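Local coordinates for protein UDP-N-acetylglucosamine pyrophosphorylase (PDB 3OC9) that probably catalyses the formation of UDP-N-acetylglucosamine and diphosphate from UTP and N-acetylglucosamine 1-phosphate, at residues N15-T20 with I199-L204; I209-V214 with D314-A319. All blocks are in the same frame, centred on the assembly; numbering follows the deposited sequence.

Contact 1. Residues N15-T20 with I199-L204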
ATOM      1  N   ASN A  15       8.762   7.896  18.848  1.00 23.09           N
ATOM      2  CA  ASN A  15       9.917   7.864  19.781  1.00 25.11           C
ATOM      3  C   ASN A  15       9.554   8.419  21.180  1.00 26.25           C
ATOM      4  O   ASN A  15      10.071   7.937  22.208  1.00 27.68           O
ATOM      5  CB  ASN A  15      11.129   8.666  19.236  1.00 24.78           C
ATOM      6  CG  ASN A  15      11.951   7.906  18.177  1.00 25.98           C
ATOM      7  OD1 ASN A  15      11.707   6.731  17.882  1.00 29.71           O
ATOM      8  ND2 ASN A  15      12.931   8.599  17.591  1.00 28.06           N
ATOM      9  N   THR A  16       8.700   9.439  21.223  1.00 26.09           N
ATOM     10  CA  THR A  16       8.347  10.104  22.504  1.00 27.85           C
ATOM     11  C   THR A  16       6.868   9.985  22.921  1.00 27.75           C
ATOM     12  O   THR A  16       6.525  10.171  24.095  1.00 28.20           O
ATOM     13  CB  THR A  16       8.787  11.600  22.546  1.00 27.87           C
ATOM     14  OG1 THR A  16       8.187  12.316  21.455  1.00 28.54           O
ATOM     15  CG2 THR A  16      10.328  11.729  22.492  1.00 28.92           C
ATOM     16  N   ILE A  17       5.995   9.711  21.949  1.00 27.29           N
ATOM     17  CA  ILE A  17       4.587   9.408  22.214  1.00 26.86           C
ATOM     18  C   ILE A  17       4.335   7.960  21.743  1.00 26.55           C
ATOM     19  O   ILE A  17       4.103   7.699  20.553  1.00 25.39           O
ATOM     20  CB  ILE A  17       3.603  10.415  21.529  1.00 26.62           C
ATOM     21  CG1 ILE A  17       3.928  11.865  21.919  1.00 27.51           C
ATOM     22  CG2 ILE A  17       2.143  10.096  21.903  1.00 25.74           C
ATOM     23  CD1 ILE A  17       3.128  12.921  21.131  1.00 27.29           C
ATOM     24  N   PRO A  18       4.396   6.997  22.674  1.00 27.15           N
ATOM     25  CA  PRO A  18       4.371   5.598  22.274  1.00 26.98           C
ATOM     26  C   PRO A  18       2.978   5.138  21.795  1.00 26.06           C
ATOM     27  O   PRO A  18       1.964   5.730  22.190  1.00 25.03           O
ATOM     28  CB  PRO A  18       4.740   4.865  23.576  1.00 28.16           C
ATOM     29  CG  PRO A  18       4.232   5.755  24.644  1.00 28.99           C
ATOM     30  CD  PRO A  18       4.494   7.156  24.140  1.00 28.67           C
ATOM     31  N   VAL A  19       2.970   4.124  20.928  1.00 26.24           N
ATOM     32  CA  VAL A  19       1.729   3.412  20.542  1.00 26.59           C
ATOM     33  C   VAL A  19       1.365   2.440  21.669  1.00 27.05           C
ATOM     34  O   VAL A  19       2.160   1.545  22.012  1.00 28.38           O
ATOM     35  CB  VAL A  19       1.905   2.628  19.219  1.00 25.82           C
ATOM     36  CG1 VAL A  19       0.586   1.924  18.816  1.00 25.78           C
ATOM     37  CG2 VAL A  19       2.382   3.567  18.093  1.00 26.01           C
ATOM     38  N   THR A  20       0.178   2.619  22.242  1.00 27.51           N
ATOM     39  CA  THR A  20      -0.247   1.863  23.441  1.00 28.21           C
ATOM     40  C   THR A  20      -1.475   0.987  23.163  1.00 28.52           C
ATOM     41  O   THR A  20      -2.135   1.145  22.129  1.00 26.81           O
ATOM     42  CB  THR A  20      -0.650   2.811  24.589  1.00 28.53           C
ATOM     43  OG1 THR A  20      -1.859   3.507  24.239  1.00 30.76           O
ATOM     44  CG2 THR A  20       0.464   3.851  24.901  1.00 29.49           C
ATOM     45  N   ILE A 199      -5.223   3.786  13.354  1.00 19.96           N
ATOM     46  CA  ILE A 199      -6.501   4.558  13.417  1.00 20.16           C
ATOM     47  C   ILE A 199      -6.647   5.242  14.800  1.00 20.85           C
ATOM     48  O   ILE A 199      -6.972   6.440  14.894  1.00 21.11           O
ATOM     49  CB  ILE A 199      -7.746   3.643  13.112  1.00 20.66           C
ATOM     50  CG1 ILE A 199      -7.665   3.042  11.697  1.00 21.06           C
ATOM     51  CG2 ILE A 199      -9.114   4.366  13.410  1.00 21.82           C
ATOM     52  CD1 ILE A 199      -7.671   4.030  10.536  1.00 20.36           C
ATOM     53  N   GLY A 200      -6.367   4.496  15.871  1.00 21.04           N
ATOM     54  CA  GLY A 200      -6.422   5.065  17.231  1.00 22.18           C
ATOM     55  C   GLY A 200      -5.387   6.169  17.492  1.00 22.66           C
ATOM     56  O   GLY A 200      -5.691   7.197  18.134  1.00 23.19           O
ATOM     57  N   TYR A 201      -4.179   5.974  16.969  1.00 22.28           N
ATOM     58  CA  TYR A 201      -3.086   6.977  17.085  1.00 22.57           C
ATOM     59  C   TYR A 201      -3.460   8.306  16.377  1.00 23.38           C
ATOM     60  O   TYR A 201      -3.356   9.403  16.974  1.00 23.46           O
ATOM     61  CB  TYR A 201      -1.764   6.371  16.556  1.00 22.41           C
ATOM     62  CG  TYR A 201      -0.469   7.073  16.987  1.00 20.74           C
ATOM     63  CD1 TYR A 201       0.088   6.832  18.247  1.00 22.66           C
ATOM     64  CD2 TYR A 201       0.216   7.944  16.114  1.00 20.93           C
ATOM     65  CE1 TYR A 201       1.299   7.445  18.649  1.00 22.22           C
ATOM     66  CE2 TYR A 201       1.439   8.573  16.516  1.00 21.27           C
ATOM     67  CZ  TYR A 201       1.964   8.316  17.782  1.00 22.67           C
ATOM     68  OH  TYR A 201       3.153   8.935  18.202  1.00 21.73           O
ATOM     69  N   MET A 202      -3.916   8.232  15.122  1.00 23.32           N
ATOM     70  CA  MET A 202      -4.299   9.456  14.418  1.00 24.13           C
ATOM     71  C   MET A 202      -5.545  10.162  15.014  1.00 24.99           C
ATOM     72  O   MET A 202      -5.645  11.397  14.961  1.00 24.48           O
ATOM     73  CB  MET A 202      -4.293   9.290  12.874  1.00 25.24           C
ATOM     74  CG  MET A 202      -5.447   8.524  12.250  1.00 24.24           C
ATOM     75  SD  MET A 202      -5.242   8.417  10.422  1.00 23.94           S
ATOM     76  CE  MET A 202      -5.168  10.138   9.916  1.00 22.00           C
ATOM     77  N   ASP A 203      -6.451   9.405  15.647  1.00 25.23           N
ATOM     78  CA  ASP A 203      -7.632  10.057  16.254  1.00 26.74           C
ATOM     79  C   ASP A 203      -7.282  10.827  17.516  1.00 27.30           C
ATOM     80  O   ASP A 203      -7.700  11.982  17.669  1.00 28.25           O
ATOM     81  CB  ASP A 203      -8.794   9.087  16.505  1.00 27.51           C
ATOM     82  CG  ASP A 203     -10.082   9.808  16.962  1.00 28.83           C
ATOM     83  OD1 ASP A 203     -10.656  10.620  16.192  1.00 30.43           O
ATOM     84  OD2 ASP A 203     -10.515   9.554  18.097  1.00 29.90           O
ATOM     85  N   LEU A 204      -6.480  10.224  18.388  1.00 27.29           N
ATOM     86  CA  LEU A 204      -6.146  10.878  19.659  1.00 28.91           C
ATOM     87  C   LEU A 204      -5.198  12.095  19.493  1.00 27.73           C
ATOM     88  O   LEU A 204      -5.267  13.064  20.293  1.00 27.97           O
ATOM     89  CB  LEU A 204      -5.697   9.851  20.723  1.00 30.02           C
ATOM     90  CG  LEU A 204      -6.717   8.720  21.069  1.00 33.90           C
ATOM     91  CD1 LEU A 204      -6.199   7.769  22.150  1.00 36.52           C
ATOM     92  CD2 LEU A 204      -8.110   9.249  21.471  1.00 36.28           C
TER
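Tyr201 reaches out from helix 196-204 and brings the edge of its ring and its hydroxyl to the carbonyl oxygens of Ile17 and Pro18, with the Val19 side chain alongside, and it supplies most of the surface buried here. Its CG stands anti to the backbone N (chi1 -162°), which sends the ring away from the helix axis and brings the phenol to the loop. There the hydroxyl donates a hydrogen bond from OH to Ile17 O over 2.8 Å. The bond lies in the carbonyl plane on a lone pair, with a C=O...donor angle of 140°. The same Ile17 O is the nearer oxygen at the ring edge, 3.4 Å from Tyr201 CE1, and Pro18 O is the longer one at 4.0 Å from that carbon; the slightly positive ring hydrogens probably suit both. A tyrosine fits this place because one side chain offers both a long apolar flank and a donor for a loop without regular backbone pairing.

The loop leads directly into helix 21-32, with Thr20 as its N-cap, so the contact fastens the start of that helix to helix 196-204 within the nucleotidyltransferase domain of the GT-A clan. His23, in the first turn of helix 21-32, meets the tyrosine ring edge-to-face, and Asp203 forms a salt bridge with Arg26 farther along.

The Val19 side chain crosses that of Tyr201 at about a right angle, and its CG2 comes obliquely to 4.0 Å from Tyr201 CD1. It also touches Phe325 of strand 322-326. Ile17 turns its branched carbon toward the phenol, with CB 3.7 Å from Tyr201 OH.

Contact 2. Residues I209-V214 with D314-A319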
ATOM      1  N   ILE A 209      -2.836  13.918   8.292  1.00 17.91           N
ATOM      2  CA  ILE A 209      -2.091  12.803   7.667  1.00 17.31           C
ATOM      3  C   ILE A 209      -1.267  12.074   8.742  1.00 17.37           C
ATOM      4  O   ILE A 209      -0.604  12.744   9.582  1.00 17.19           O
ATOM      5  CB  ILE A 209      -1.103  13.275   6.527  1.00 17.64           C
ATOM      6  CG1 ILE A 209      -1.752  14.321   5.603  1.00 18.31           C
ATOM      7  CG2 ILE A 209      -0.600  12.035   5.693  1.00 17.37           C
ATOM      8  CD1 ILE A 209      -0.772  14.947   4.564  1.00 19.94           C
ATOM      9  N   CYS A 210      -1.307  10.729   8.726  1.00 17.02           N
ATOM     10  CA  CYS A 210      -0.394   9.892   9.518  1.00 17.42           C
ATOM     11  C   CYS A 210       0.485   9.075   8.526  1.00 17.31           C
ATOM     12  O   CYS A 210      -0.045   8.218   7.762  1.00 17.01           O
ATOM     13  CB  CYS A 210      -1.180   8.975  10.484  1.00 18.28           C
ATOM     14  SG  CYS A 210      -0.131   7.867  11.557  1.00 20.37           S
ATOM     15  N   ILE A 211       1.804   9.317   8.546  1.00 16.02           N
ATOM     16  CA  ILE A 211       2.759   8.714   7.565  1.00 15.95           C
ATOM     17  C   ILE A 211       3.584   7.576   8.213  1.00 16.26           C
ATOM     18  O   ILE A 211       4.370   7.861   9.131  1.00 16.14           O
ATOM     19  CB  ILE A 211       3.775   9.783   7.005  1.00 16.37           C
ATOM     20  CG1 ILE A 211       3.037  11.020   6.462  1.00 16.98           C
ATOM     21  CG2 ILE A 211       4.684   9.169   5.903  1.00 15.19           C
ATOM     22  CD1 ILE A 211       3.983  12.270   6.119  1.00 17.60           C
ATOM     23  N   LYS A 212       3.411   6.324   7.750  1.00 15.24           N
ATOM     24  CA  LYS A 212       4.276   5.198   8.217  1.00 16.20           C
ATOM     25  C   LYS A 212       5.684   5.256   7.575  1.00 16.03           C
ATOM     26  O   LYS A 212       5.814   5.509   6.365  1.00 16.66           O
ATOM     27  CB  LYS A 212       3.596   3.802   8.017  1.00 15.98           C
ATOM     28  CG  LYS A 212       2.609   3.439   9.195  1.00 15.42           C
ATOM     29  CD  LYS A 212       1.801   2.141   8.942  1.00 14.38           C
ATOM     30  CE  LYS A 212       1.178   1.578  10.250  1.00 17.05           C
ATOM     31  NZ  LYS A 212       0.399   0.269   9.998  1.00 17.89           N
ATOM     32  N   ILE A 213       6.729   5.040   8.388  1.00 16.44           N
ATOM     33  CA  ILE A 213       8.128   5.092   7.910  1.00 16.16           C
ATOM     34  C   ILE A 213       8.944   3.891   8.400  1.00 17.33           C
ATOM     35  O   ILE A 213       8.587   3.256   9.420  1.00 17.36           O
ATOM     36  CB  ILE A 213       8.872   6.463   8.260  1.00 15.24           C
ATOM     37  CG1 ILE A 213       9.097   6.664   9.782  1.00 15.82           C
ATOM     38  CG2 ILE A 213       8.102   7.676   7.660  1.00 15.29           C
ATOM     39  CD1 ILE A 213      10.415   5.974  10.381  1.00 16.38           C
ATOM     40  N   VAL A 214      10.018   3.590   7.671  1.00 18.26           N
ATOM     41  CA  VAL A 214      11.080   2.688   8.163  1.00 19.37           C
ATOM     42  C   VAL A 214      12.369   3.506   8.392  1.00 19.37           C
ATOM     43  O   VAL A 214      12.697   4.397   7.598  1.00 20.38           O
ATOM     44  CB  VAL A 214      11.349   1.474   7.189  1.00 19.22           C
ATOM     45  CG1 VAL A 214      10.137   0.523   7.142  1.00 21.31           C
ATOM     46  CG2 VAL A 214      11.748   1.949   5.718  1.00 19.37           C
ATOM     47  N   ASP A 314       3.271  14.776  -3.323  1.00 20.63           N
ATOM     48  CA  ASP A 314       3.381  16.242  -3.436  1.00 20.95           C
ATOM     49  C   ASP A 314       2.247  16.998  -2.721  1.00 21.27           C
ATOM     50  O   ASP A 314       2.307  18.227  -2.621  1.00 21.65           O
ATOM     51  CB  ASP A 314       3.498  16.704  -4.916  1.00 21.90           C
ATOM     52  CG  ASP A 314       4.867  16.381  -5.537  1.00 24.70           C
ATOM     53  OD1 ASP A 314       5.909  16.434  -4.825  1.00 24.61           O
ATOM     54  OD2 ASP A 314       4.917  16.078  -6.763  1.00 24.95           O
ATOM     55  N   VAL A 315       1.244  16.265  -2.206  1.00 20.53           N
ATOM     56  CA  VAL A 315       0.161  16.864  -1.394  1.00 20.43           C
ATOM     57  C   VAL A 315       0.551  17.087   0.089  1.00 19.34           C
ATOM     58  O   VAL A 315      -0.077  17.900   0.775  1.00 18.41           O
ATOM     59  CB  VAL A 315      -1.199  16.088  -1.514  1.00 20.72           C
ATOM     60  CG1 VAL A 315      -1.324  14.966  -0.474  1.00 21.14           C
ATOM     61  CG2 VAL A 315      -2.380  17.072  -1.394  1.00 22.75           C
ATOM     62  N   PHE A 316       1.612  16.416   0.547  1.00 18.37           N
ATOM     63  CA  PHE A 316       2.012  16.487   1.979  1.00 18.04           C
ATOM     64  C   PHE A 316       2.185  17.919   2.564  1.00 19.03           C
ATOM     65  O   PHE A 316       1.758  18.159   3.710  1.00 18.08           O
ATOM     66  CB  PHE A 316       3.260  15.611   2.308  1.00 18.00           C
ATOM     67  CG  PHE A 316       3.061  14.084   2.197  1.00 16.46           C
ATOM     68  CD1 PHE A 316       1.827  13.483   1.892  1.00 18.08           C
ATOM     69  CD2 PHE A 316       4.174  13.246   2.421  1.00 17.07           C
ATOM     70  CE1 PHE A 316       1.711  12.048   1.800  1.00 18.12           C
ATOM     71  CE2 PHE A 316       4.072  11.806   2.331  1.00 18.07           C
ATOM     72  CZ  PHE A 316       2.837  11.214   2.037  1.00 16.28           C
ATOM     73  N   PRO A 317       2.799  18.876   1.805  1.00 19.82           N
ATOM     74  CA  PRO A 317       2.996  20.223   2.413  1.00 21.11           C
ATOM     75  C   PRO A 317       1.709  21.073   2.598  1.00 21.99           C
ATOM     76  O   PRO A 317       1.746  22.131   3.267  1.00 23.18           O
ATOM     77  CB  PRO A 317       4.012  20.916   1.479  1.00 21.71           C
ATOM     78  CG  PRO A 317       4.119  20.059   0.251  1.00 22.49           C
ATOM     79  CD  PRO A 317       3.568  18.690   0.552  1.00 19.79           C
ATOM     80  N   LEU A 318       0.586  20.608   2.039  1.00 21.66           N
ATOM     81  CA  LEU A 318      -0.721  21.253   2.279  1.00 22.57           C
ATOM     82  C   LEU A 318      -1.198  21.112   3.741  1.00 23.34           C
ATOM     83  O   LEU A 318      -1.907  21.988   4.273  1.00 23.69           O
ATOM     84  CB  LEU A 318      -1.780  20.705   1.295  1.00 22.99           C
ATOM     85  CG  LEU A 318      -3.228  21.247   1.333  1.00 25.51           C
ATOM     86  CD1 LEU A 318      -3.294  22.734   0.990  1.00 27.13           C
ATOM     87  CD2 LEU A 318      -4.119  20.455   0.388  1.00 27.10           C
ATOM     88  N   ALA A 319      -0.819  20.013   4.391  1.00 22.39           N
ATOM     89  CA  ALA A 319      -1.243  19.740   5.786  1.00 22.85           C
ATOM     90  C   ALA A 319      -0.526  20.573   6.870  1.00 23.63           C
ATOM     91  O   ALA A 319       0.669  20.857   6.731  1.00 24.47           O
ATOM     92  CB  ALA A 319      -1.082  18.244   6.082  1.00 22.59           C
TER
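Ile209 opens strand 209-215 and packs against Phe316, within the 3-10 segment 314-318, and Ala319, just after it, in the loop that leads to strand 322-326. Strands 209-215 and 322-326 run parallel and side by side in the mixed central sheet of the GT-A-like nucleotidyltransferase domain, and the contact packs apolar side chains on one side of that sheet. In Ile209, CG1 stands beside the backbone N (chi1 -44°), and an extended second torsion (chi2 173°) carries CD1 out to the turn. That methyl lies 3.6 Å from Ala319 CB and meets the Phe316 ring obliquely, 4.0 Å from Phe316 CD1. The small alanine lets the isoleucine come close, and Phe270 of helix 268-274 touches both residues.

Two residues on, as the strand's alternation requires, Ile211 points to the same side. Its side chain and that of Phe316 approach from opposite directions, and the flat phenylalanine gives the methyl a face to rest on. Phe316 also touches Asn264 and Tyr266 of strand 263-267, on the other flank of strand 209-215. The CH-pi contact sets Ile211 CD1 4.2 Å from the centroid of the Phe316 ring, 27° off the ring normal, nearest its CD2 and CE2 carbons.

How the contacts relate
Contacts 1 and 2 lie in series along the chain, and their centres are about 16 Å apart. They are joined because helix 196-204, one side of contact 1, is followed directly by strand 209-215, one side of contact 2. The two elements also touch: Met202 CB packs 3.9 Å from Cys210 CB. Cys210 points to the opposite side of the strand from Ile209 and Ile211, so the sheet lies between the helix and the 3-10 turn. Strand 322-326 links them again, since it pairs with strand 209-215 and its Phe325 touches Val19. Contact 1 is partly exposed near the protein surface, whereas contact 2 is fully buried.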